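Carbohydrate kinase (Agrobacterium tumefaciens, PDB 2NWH) probably phosphorylates a carbohydrate at the expense of ATP, as a member of the pfkB (ribokinase-type) family of sugar kinases. Local coordinates at residues E235-P241 with P309-L314; G260-A264 with A274-G278. All blocks are in the same frame, centred on the assembly; numbering follows the deposited sequence. Where two conformers were deposited one is given.

Interaction 1: E235-P241 with P309-L314; sequences EKAILHP and PQAEML
His-240, Lys-236 and Leu-314 bury the largest areas where the C-terminal end of the modelled chain pairs with strand 236-239. Strand 311-313 runs antiparallel to it and forms one edge of the large central sheet of the ribokinase fold. On its other side, strand 236-239 bonds to strand 227-231. Ile-238 and Glu-312 form the hydrogen-bonded pair. Ala-237 with Met-313 and Leu-239 with Ala-311 are non-hydrogen-bonded pairs. These four turn their side chains to the face that packs on helix 271-286, while Ile-238 and Glu-312 lie on the other.

At one end, His-240 N donates a nearly straight bond (171°) to Gln-310 O over 3.1 Å. The imidazole turns back over the same carbonyl, because CG of His-240 sits beside its own backbone N (chi1 -63°). Gln-310 O therefore lies above one ring face, 3.4 Å from His-240 CG and off-centre. The ring also meets Glu-312, whose CB comes within 3.2 Å of His-240 NE2. The Glu-312 carboxylate stands almost perpendicular to the imidazole. Next to the His-240 backbone, Pro-309 CB touches the carbonyl O of His-240 at 3.4 Å.

At the other end, Leu-314 N is held by Lys-236 O at 2.8 Å. Lys-236 has CG between its backbone N and carbonyl carbon (chi1 60°), and the rest of its chain is extended. This brings the aliphatic part across Leu-314 at about a right angle, with Leu-314 CB against both CG and CE of Lys-236. The ammonium group reaches on to a weak bond with Arg-205 O. Leu-314 also sends CD1 to Ile-238 CG2, 3.8 Å away. Met-313 SD comes to 3.3 Å from Lys-236 O.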
loop_
_atom_site.group_PDB
_atom_site.type_symbol
_atom_site.label_atom_id
_atom_site.label_comp_id
_atom_site.label_asym_id
_atom_site.label_seq_id
_atom_site.Cartn_x
_atom_site.Cartn_y
_atom_site.Cartn_z
ATOM N N GLU A 235 -3.516 22.582 -4.303
ATOM C CA GLU A 235 -4.819 22.138 -4.785
ATOM C C GLU A 235 -5.436 21.052 -3.912
ATOM O O GLU A 235 -4.731 20.298 -3.247
ATOM C CB GLU A 235 -4.684 21.594 -6.207
ATOM C CG GLU A 235 -4.213 22.599 -7.245
ATOM C CD GLU A 235 -3.973 21.967 -8.618
ATOM O OE1 GLU A 235 -3.147 21.023 -8.717
ATOM O OE2 GLU A 235 -4.607 22.436 -9.594
ATOM N N LYS A 236 -6.759 20.951 -3.948
ATOM C CA LYS A 236 -7.445 19.797 -3.384
ATOM C C LYS A 236 -8.642 19.422 -4.268
ATOM O O LYS A 236 -9.183 20.256 -5.010
ATOM C CB LYS A 236 -7.853 20.040 -1.928
ATOM C CG LYS A 236 -8.797 21.242 -1.737
ATOM C CD LYS A 236 -9.022 21.549 -0.267
ATOM C CE LYS A 236 -10.010 22.701 -0.080
ATOM N NZ LYS A 236 -10.404 22.846 1.346
ATOM N N ALA A 237 -9.019 18.151 -4.217
ATOM C CA ALA A 237 -10.171 17.665 -4.940
ATOM C C ALA A 237 -10.907 16.644 -4.097
ATOM O O ALA A 237 -10.367 16.105 -3.131
ATOM C CB ALA A 237 -9.767 17.089 -6.297
ATOM N N ILE A 238 -12.151 16.385 -4.467
ATOM C CA ILE A 238 -13.021 15.511 -3.696
ATOM C C ILE A 238 -13.910 14.705 -4.638
ATOM O O ILE A 238 -14.236 15.171 -5.729
ATOM C CB ILE A 238 -13.850 16.333 -2.673
ATOM C CG1 ILE A 238 -14.348 15.462 -1.531
ATOM C CG2 ILE A 238 -14.984 17.148 -3.339
ATOM C CD1 ILE A 238 -14.102 16.109 -0.213
ATOM N N LEU A 239 -14.305 13.511 -4.210
ATOM C CA LEU A 239 -15.225 12.692 -4.993
ATOM C C LEU A 239 -16.725 12.934 -4.666
ATOM O O LEU A 239 -17.124 13.016 -3.504
ATOM C CB LEU A 239 -14.851 11.226 -4.799
ATOM C CG LEU A 239 -14.756 10.234 -5.965
ATOM C CD1 LEU A 239 -13.734 10.645 -7.023
ATOM C CD2 LEU A 239 -14.352 8.883 -5.358
ATOM N N HIS A 240 -17.549 13.054 -5.704
ATOM C CA HIS A 240 -18.999 13.161 -5.527
ATOM C C HIS A 240 -19.629 11.840 -5.045
ATOM O O HIS A 240 -19.049 10.763 -5.257
ATOM C CB HIS A 240 -19.683 13.637 -6.827
ATOM C CG HIS A 240 -19.272 15.011 -7.266
ATOM N ND1 HIS A 240 -19.601 15.526 -8.502
ATOM C CD2 HIS A 240 -18.547 15.972 -6.639
ATOM C CE1 HIS A 240 -19.108 16.747 -8.615
ATOM N NE2 HIS A 240 -18.459 17.039 -7.499
ATOM N N PRO A 241 -20.802 11.921 -4.367
ATOM C CA PRO A 241 -21.561 10.693 -4.101
ATOM C C PRO A 241 -21.989 10.067 -5.439
ATOM O O PRO A 241 -22.281 10.818 -6.387
ATOM C CB PRO A 241 -22.789 11.185 -3.315
ATOM C CG PRO A 241 -22.456 12.569 -2.835
ATOM C CD PRO A 241 -21.457 13.124 -3.808
ATOM N N PRO A 309 -17.748 8.147 -10.013
ATOM C CA PRO A 309 -18.304 9.496 -9.883
ATOM C C PRO A 309 -17.327 10.586 -10.320
ATOM O O PRO A 309 -16.111 10.394 -10.272
ATOM C CB PRO A 309 -18.596 9.612 -8.380
ATOM C CG PRO A 309 -18.789 8.182 -7.918
ATOM C CD PRO A 309 -17.883 7.345 -8.780
ATOM N N GLN A 310 -17.856 11.732 -10.734
ATOM C CA GLN A 310 -16.997 12.901 -11.008
ATOM C C GLN A 310 -16.239 13.434 -9.777
ATOM O O GLN A 310 -16.679 13.236 -8.635
ATOM C CB GLN A 310 -17.788 14.013 -11.684
ATOM C CG GLN A 310 -17.814 13.880 -13.203
ATOM C CD GLN A 310 -16.421 13.632 -13.795
ATOM O OE1 GLN A 310 -15.406 14.168 -13.311
ATOM N NE2 GLN A 310 -16.369 12.808 -14.846
ATOM N N ALA A 311 -15.092 14.078 -10.023
ATOM C CA ALA A 311 -14.293 14.682 -8.966
ATOM C C ALA A 311 -14.437 16.191 -9.061
ATOM O O ALA A 311 -14.685 16.725 -10.145
ATOM C CB ALA A 311 -12.804 14.266 -9.066
ATOM N N GLU A 312 -14.320 16.861 -7.920
ATOM C CA GLU A 312 -14.495 18.312 -7.845
ATOM C C GLU A 312 -13.256 18.957 -7.227
ATOM O O GLU A 312 -12.935 18.670 -6.077
ATOM C CB GLU A 312 -15.747 18.641 -7.002
ATOM C CG GLU A 312 -15.991 20.147 -6.743
ATOM C CD GLU A 312 -17.374 20.466 -6.138
ATOM O OE1 GLU A 312 -17.755 19.890 -5.087
ATOM O OE2 GLU A 312 -18.072 21.332 -6.709
ATOM N N MET A 313 -12.555 19.802 -7.992
ATOM C CA MET A 313 -11.487 20.641 -7.429
ATOM C C MET A 313 -12.117 21.622 -6.441
ATOM O O MET A 313 -13.260 22.056 -6.630
ATOM C CB MET A 313 -10.731 21.423 -8.517
ATOM C CG MET A 313 -9.522 20.707 -9.147
ATOM S SD MET A 313 -8.076 20.386 -8.098
ATOM C CE MET A 313 -7.076 19.544 -9.327
ATOM N N LEU A 314 -11.374 21.968 -5.396
ATOM C CA LEU A 314 -11.854 22.873 -4.354
ATOM C C LEU A 314 -10.815 23.956 -4.049
ATOM O O LEU A 314 -11.134 25.159 -3.998
ATOM C CB LEU A 314 -12.201 22.078 -3.086
ATOM C CG LEU A 314 -13.323 21.033 -3.153
ATOM C CD1 LEU A 314 -13.426 20.279 -1.835
ATOM C CD2 LEU A 314 -14.697 21.652 -3.545
#

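Interaction 2: G260-A264 with A274-G278; sequences GYLAA and ALRQG
Gly-260 meets Gly-278 where helices 255-266 and 271-286 come closest in this contact. Gly-260 CA and Gly-278 CA are 4.0 Å apart. Neither residue has a side chain, so the two backbones approach directly, and the axes of the short segments pass within 7.3 Å. The carbonyl O of Gly-260 accepts the usual helical bond from Ala-264 N. Gln-277 NE2 also approaches this oxygen, but the bond is weak and bent, and Gln-277 was deposited in two conformers. It is therefore a doubtful tie.

Tyr-261 comes next. Its CG lies anti to the backbone N (chi1 -172°), which swings the ring along the flank of the second helix. Ala-274 CB sits over one ring face, 3.7 Å from the centroid of the Tyr-261 ring and 23° off its normal. This is a CH-pi contact, displaced toward the CE1 and CD1 rim. Tyr-261 CD1 also lies 3.3 Å from Ala-274 O, an oxygen that is bonded within its own helix by Gly-278 N.

The two helices follow one another in the chain and form a helical hairpin, with the segments at 142°. They pack on one side of the central sheet of this ribokinase-type fold. Tyr-261 reaches strands 185-189 and 227-231 by touching Ile-185 and Ala-230. Leu-275 touches Val-228 and Ala-230 from the second helix.

Ala-263 CB touches Gln-277 NE2 in the one conformer given, and it also packs on Leu-52 and Phe-54.

Ala-264 returns to the interface with its CB directed at the second helix. Ala-264 CB presses on Ala-274 CA at 3.4 Å, tighter than ordinary van der Waals contact. Ala-264 CB also meets Ala-274 CB at 3.7 Å.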
loop_
_atom_site.group_PDB
_atom_site.type_symbol
_atom_site.label_atom_id
_atom_site.label_comp_id
_atom_site.label_asym_id
_atom_site.label_seq_id
_atom_site.Cartn_x
_atom_site.Cartn_y
_atom_site.Cartn_z
ATOM N N GLY A 260 -3.485 3.240 -8.083
ATOM C CA GLY A 260 -4.151 3.918 -9.197
ATOM C C GLY A 260 -3.873 5.409 -9.164
ATOM O O GLY A 260 -3.605 6.024 -10.202
ATOM N N TYR A 261 -3.889 5.973 -7.960
ATOM C CA TYR A 261 -3.586 7.401 -7.799
ATOM C C TYR A 261 -2.137 7.715 -8.154
ATOM O O TYR A 261 -1.862 8.622 -8.946
ATOM C CB TYR A 261 -3.902 7.833 -6.367
ATOM C CG TYR A 261 -3.797 9.316 -6.151
ATOM C CD1 TYR A 261 -4.922 10.131 -6.294
ATOM C CD2 TYR A 261 -2.560 9.920 -5.826
ATOM C CE1 TYR A 261 -4.843 11.504 -6.098
ATOM C CE2 TYR A 261 -2.473 11.314 -5.625
ATOM C CZ TYR A 261 -3.622 12.090 -5.775
ATOM O OH TYR A 261 -3.587 13.461 -5.577
ATOM N N LEU A 262 -1.196 6.957 -7.591
ATOM C CA LEU A 262 0.215 7.169 -7.832
ATOM C C LEU A 262 0.522 6.923 -9.293
ATOM O O LEU A 262 1.269 7.678 -9.884
ATOM C CB LEU A 262 1.034 6.267 -6.903
ATOM C CG LEU A 262 2.540 6.388 -6.956
ATOM C CD1 LEU A 262 2.860 7.802 -6.517
ATOM C CD2 LEU A 262 3.118 5.377 -5.998
ATOM N N ALA A 263 -0.099 5.902 -9.909
ATOM C CA ALA A 263 0.092 5.688 -11.344
ATOM C C ALA A 263 -0.319 6.904 -12.136
ATOM O O ALA A 263 0.382 7.296 -13.077
ATOM C CB ALA A 263 -0.632 4.475 -11.846
ATOM N N ALA A 264 -1.459 7.507 -11.780
ATOM C CA ALA A 264 -1.914 8.730 -12.458
ATOM C C ALA A 264 -0.953 9.921 -12.292
ATOM O O ALA A 264 -0.667 10.606 -13.267
ATOM C CB ALA A 264 -3.311 9.100 -12.058
ATOM N N ALA A 274 -6.214 11.851 -11.046
ATOM C CA ALA A 274 -5.580 10.840 -10.176
ATOM C C ALA A 274 -6.590 10.294 -9.174
ATOM O O ALA A 274 -6.654 9.088 -8.902
ATOM C CB ALA A 274 -4.399 11.443 -9.478
ATOM N N LEU A 275 -7.436 11.173 -8.672
ATOM C CA LEU A 275 -8.482 10.773 -7.751
ATOM C C LEU A 275 -9.414 9.740 -8.393
ATOM O O LEU A 275 -9.714 8.692 -7.793
ATOM C CB LEU A 275 -9.334 11.993 -7.415
ATOM C CG LEU A 275 -9.768 12.181 -5.966
ATOM C CD1 LEU A 275 -10.569 13.499 -5.814
ATOM C CD2 LEU A 275 -10.578 11.009 -5.552
ATOM N N ARG A 276 -9.895 10.063 -9.594
ATOM C CA ARG A 276 -10.810 9.149 -10.303
ATOM C C ARG A 276 -10.141 7.838 -10.717
ATOM O O ARG A 276 -10.819 6.803 -10.734
ATOM C CB ARG A 276 -11.462 9.837 -11.493
ATOM C CG ARG A 276 -12.435 10.947 -11.036
ATOM C CD ARG A 276 -13.254 11.484 -12.194
ATOM N NE ARG A 276 -14.254 10.504 -12.618
ATOM C CZ ARG A 276 -14.263 9.910 -13.808
ATOM N NH1 ARG A 276 -13.315 10.176 -14.692
ATOM N NH2 ARG A 276 -15.236 9.055 -14.112
ATOM N N GLN A 277 -8.852 7.878 -11.073
ATOM C CA GLN A 277 -8.154 6.626 -11.423
ATOM C C GLN A 277 -7.981 5.722 -10.210
ATOM O O GLN A 277 -8.155 4.484 -10.311
ATOM C CB GLN A 277 -6.786 6.854 -12.099
ATOM C CG GLN A 277 -6.093 5.508 -12.412
ATOM C CD GLN A 277 -4.885 5.612 -13.318
ATOM O OE1 GLN A 277 -4.980 6.044 -14.478
ATOM N NE2 GLN A 277 -3.742 5.217 -12.800
ATOM N N GLY A 278 -7.632 6.328 -9.068
ATOM C CA GLY A 278 -7.470 5.590 -7.822
ATOM C C GLY A 278 -8.797 4.961 -7.412
ATOM O O GLY A 278 -8.858 3.785 -7.011
#

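The centres of interactions 1 and 2 are about 13 Å apart, and helix 271-286 joins them. The CB of Leu-275 points away from segment 260-264, and its side chain packs on strand 236-239, where Leu-275 CD2 lies 3.5 Å from Leu-239 CD1. Arg-276 NE probably bonds Pro-309 O at 3.0 Å and so ties the helix to the chain leading into strand 311-313. Helix 271-286 thus packs against the sheet edge that interaction 1 completes, while helix 255-266 lies further in, on strands 185-189 and 227-231. The bound sodium ion, at a site with Asp-249 and Thr-251, is about 11 Å from the nearest atoms of the Leu-239 side chain. Neither contact binds it directly.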